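Local coordinates for protein ferredoxin-NADP reductase (Neisseria gonorrhoeae MIA_2011_03-10, PDB 5TR9) that binds FAD and probably passes electrons between NADP(H) and ferredoxin through the flavin, at residues 87-90 with 91-95. Sequence-based numbering, arbitrary orientation.
Sequences GPMS and ALFAK. With FAD (flavin-adenine dinucleotide), chain C.
Ala-91 N donates to Gly-87 O at 3.1 Å, closing the first turn of helix 88-95; Gly-87 is the N-cap, and its CA lies 3.1 Å from FAD O1P; a CB here would run into that oxygen, so glycine suits the place. The small methyl of Ala-91 suits the exposed side of the helix. The bond from Leu-92 N to Pro-88 O is weak, but the branched end of Leu-92 packs beside Met-89, CD1 lying 4.3 Å from SD, and reaches Ile-62 and Phe-55 of the antiparallel FAD-binding sheet. Pro-88, with no N-H to give, fits the first turn, where the amides that follow it face the flavin pyrophosphate: Met-89 N binds O2P, while Ser-90 N and OG both bind O1P, OG at 2.6 Å. This is the phosphate-binding helix N-terminus of the ferredoxin-NADP reductase fold, and the dipole of the helix would probably favour the anion. Phe-93 N meets Met-89 O at 2.8 Å in a nearly straight bond (165°). Met-89 CG, held anti to the backbone N (chi1 -165°), lies over the face of the Phe-93 ring in a CH-pi contact, 4.0 Å from the centroid; the bend at chi2 then sets SD oblique to the ring, 5.0 Å from that centroid, a Met-aromatic contact. The flat, apolar Phe-93 also meets the rings of Phe-35 and Tyr-66, joining helix to sheet. Ala-94, again small and exposed, continues the ladder through its N to Ser-90 O at 2.9 Å.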
loop_
_atom_site.group_PDB
_atom_site.type_symbol
_atom_site.label_atom_id
_atom_site.label_comp_id
_atom_site.label_asym_id
_atom_site.label_seq_id
_atom_site.Cartn_x
_atom_site.Cartn_y
_atom_site.Cartn_z
ATOM N N GLY A 87 -9.897 18.480 3.532
ATOM C CA GLY A 87 -8.771 18.342 2.636
ATOM C C GLY A 87 -9.114 18.823 1.238
ATOM O O GLY A 87 -10.186 18.516 0.703
ATOM N N PRO A 88 -8.223 19.612 0.623
ATOM C CA PRO A 88 -8.575 20.186 -0.688
ATOM C C PRO A 88 -8.659 19.163 -1.806
ATOM O O PRO A 88 -9.596 19.239 -2.617
ATOM C CB PRO A 88 -7.466 21.227 -0.925
ATOM C CG PRO A 88 -6.315 20.749 -0.092
ATOM C CD PRO A 88 -6.957 20.160 1.145
ATOM N N MET A 89 -7.727 18.209 -1.899
ATOM C CA MET A 89 -7.858 17.207 -2.953
ATOM C C MET A 89 -9.068 16.319 -2.697
ATOM O O MET A 89 -9.774 15.931 -3.638
ATOM C CB MET A 89 -6.588 16.362 -3.071
ATOM C CG MET A 89 -6.528 15.562 -4.373
ATOM S SD MET A 89 -6.174 16.660 -5.766
ATOM C CE MET A 89 -5.339 15.540 -6.887
ATOM N N SER A 90 -9.328 16.009 -1.423
ATOM C CA SER A 90 -10.466 15.169 -1.074
ATOM C C SER A 90 -11.778 15.793 -1.533
ATOM O O SER A 90 -12.670 15.082 -2.005
ATOM C CB SER A 90 -10.487 14.916 0.436
ATOM O OG SER A 90 -9.327 14.188 0.810
ATOM N N ALA A 91 -11.901 17.124 -1.434
ATOM C CA ALA A 91 -13.115 17.786 -1.896
ATOM C C ALA A 91 -13.285 17.621 -3.397
ATOM O O ALA A 91 -14.410 17.485 -3.893
ATOM C CB ALA A 91 -13.077 19.264 -1.529
ATOM N N LEU A 92 -12.181 17.656 -4.141
ATOM C CA LEU A 92 -12.284 17.442 -5.581
ATOM C C LEU A 92 -12.615 15.987 -5.891
ATOM O O LEU A 92 -13.421 15.710 -6.786
ATOM C CB LEU A 92 -10.983 17.856 -6.275
ATOM C CG LEU A 92 -10.625 19.326 -6.072
ATOM C CD1 LEU A 92 -9.232 19.596 -6.617
ATOM C CD2 LEU A 92 -11.657 20.256 -6.719
ATOM N N PHE A 93 -11.983 15.044 -5.184
ATOM C CA PHE A 93 -12.302 13.637 -5.405
ATOM C C PHE A 93 -13.776 13.364 -5.133
ATOM O O PHE A 93 -14.403 12.547 -5.816
ATOM C CB PHE A 93 -11.441 12.745 -4.501
ATOM C CG PHE A 93 -10.021 12.549 -4.961
ATOM C CD1 PHE A 93 -9.591 12.950 -6.214
ATOM C CD2 PHE A 93 -9.121 11.900 -4.125
ATOM C CE1 PHE A 93 -8.278 12.718 -6.617
ATOM C CE2 PHE A 93 -7.811 11.677 -4.518
ATOM C CZ PHE A 93 -7.388 12.078 -5.758
ATOM N N ALA A 94 -14.353 14.052 -4.140
ATOM C CA ALA A 94 -15.740 13.792 -3.762
ATOM C C ALA A 94 -16.723 14.232 -4.838
ATOM O O ALA A 94 -17.851 13.729 -4.875
ATOM C CB ALA A 94 -16.056 14.502 -2.443
ATOM N N LYS A 95 -16.320 15.161 -5.706
ATOM C CA LYS A 95 -17.179 15.706 -6.751
ATOM C C LYS A 95 -16.883 15.154 -8.138
ATOM O O LYS A 95 -17.694 15.363 -9.047
ATOM C CB LYS A 95 -17.048 17.232 -6.801
HETATM P PA FAD C . -3.989 17.137 2.520
HETATM O O1A FAD C . -3.923 18.627 2.584
HETATM O O2A FAD C . -2.986 16.458 1.594
HETATM O O5B FAD C . -3.782 16.483 3.923
HETATM C C5B FAD C . -4.492 16.956 5.085
HETATM C C4B FAD C . -4.162 16.016 6.218
HETATM O O4B FAD C . -4.855 14.769 6.005
HETATM C C3B FAD C . -2.697 15.617 6.320
HETATM O O3B FAD C . -1.936 16.568 7.057
HETATM C C2B FAD C . -2.772 14.280 7.059
HETATM O O2B FAD C . -2.899 14.467 8.465
HETATM C C1B FAD C . -4.088 13.701 6.540
HETATM N N9A FAD C . -3.954 12.692 5.500
HETATM C C8A FAD C . -3.598 12.880 4.192
HETATM N N7A FAD C . -3.617 11.781 3.472
HETATM C C5A FAD C . -4.034 10.810 4.371
HETATM C C6A FAD C . -4.256 9.429 4.231
HETATM N N6A FAD C . -4.073 8.764 3.085
HETATM N N1A FAD C . -4.656 8.744 5.327
HETATM C C2A FAD C . -4.838 9.410 6.473
HETATM N N3A FAD C . -4.657 10.711 6.723
HETATM C C4A FAD C . -4.261 11.360 5.620
HETATM N N1 FAD C . -3.399 9.153 0.061
HETATM C C2 FAD C . -4.311 8.191 -0.257
HETATM O O2 FAD C . -5.504 8.308 0.058
HETATM N N3 FAD C . -3.883 7.048 -0.925
HETATM C C4 FAD C . -2.580 6.777 -1.314
HETATM O O4 FAD C . -2.311 5.738 -1.917
HETATM C C4X FAD C . -1.634 7.813 -0.979
HETATM N N5 FAD C . -0.365 7.626 -1.295
HETATM C C5X FAD C . 0.534 8.624 -0.970
HETATM C C6 FAD C . 1.880 8.446 -1.303
HETATM C C7 FAD C . 2.826 9.417 -0.998
HETATM C C7M FAD C . 4.266 9.203 -1.384
HETATM C C8 FAD C . 2.424 10.601 -0.358
HETATM C C8M FAD C . 3.432 11.673 -0.023
HETATM C C9 FAD C . 1.084 10.778 -0.018
HETATM C C9A FAD C . 0.137 9.806 -0.323
HETATM N N10 FAD C . -1.225 9.934 0.042
HETATM C C10 FAD C . -2.137 8.973 -0.299
HETATM C "C1'" FAD C . -1.744 11.189 0.590
HETATM C "C2'" FAD C . -2.317 12.047 -0.554
HETATM O "O2'" FAD C . -1.283 12.562 -1.396
HETATM C "C3'" FAD C . -3.161 13.207 -0.021
HETATM O "O3'" FAD C . -2.442 13.891 0.998
HETATM C "C4'" FAD C . -4.575 12.800 0.401
HETATM O "O4'" FAD C . -5.302 12.393 -0.760
HETATM C "C5'" FAD C . -5.333 13.915 1.091
HETATM O "O5'" FAD C . -5.308 15.087 0.253
HETATM P P FAD C . -6.067 16.409 0.691
HETATM O O1P FAD C . -7.558 16.128 0.829
HETATM O O2P FAD C . -5.637 17.496 -0.232
HETATM O O3P FAD C . -5.459 16.669 2.155
#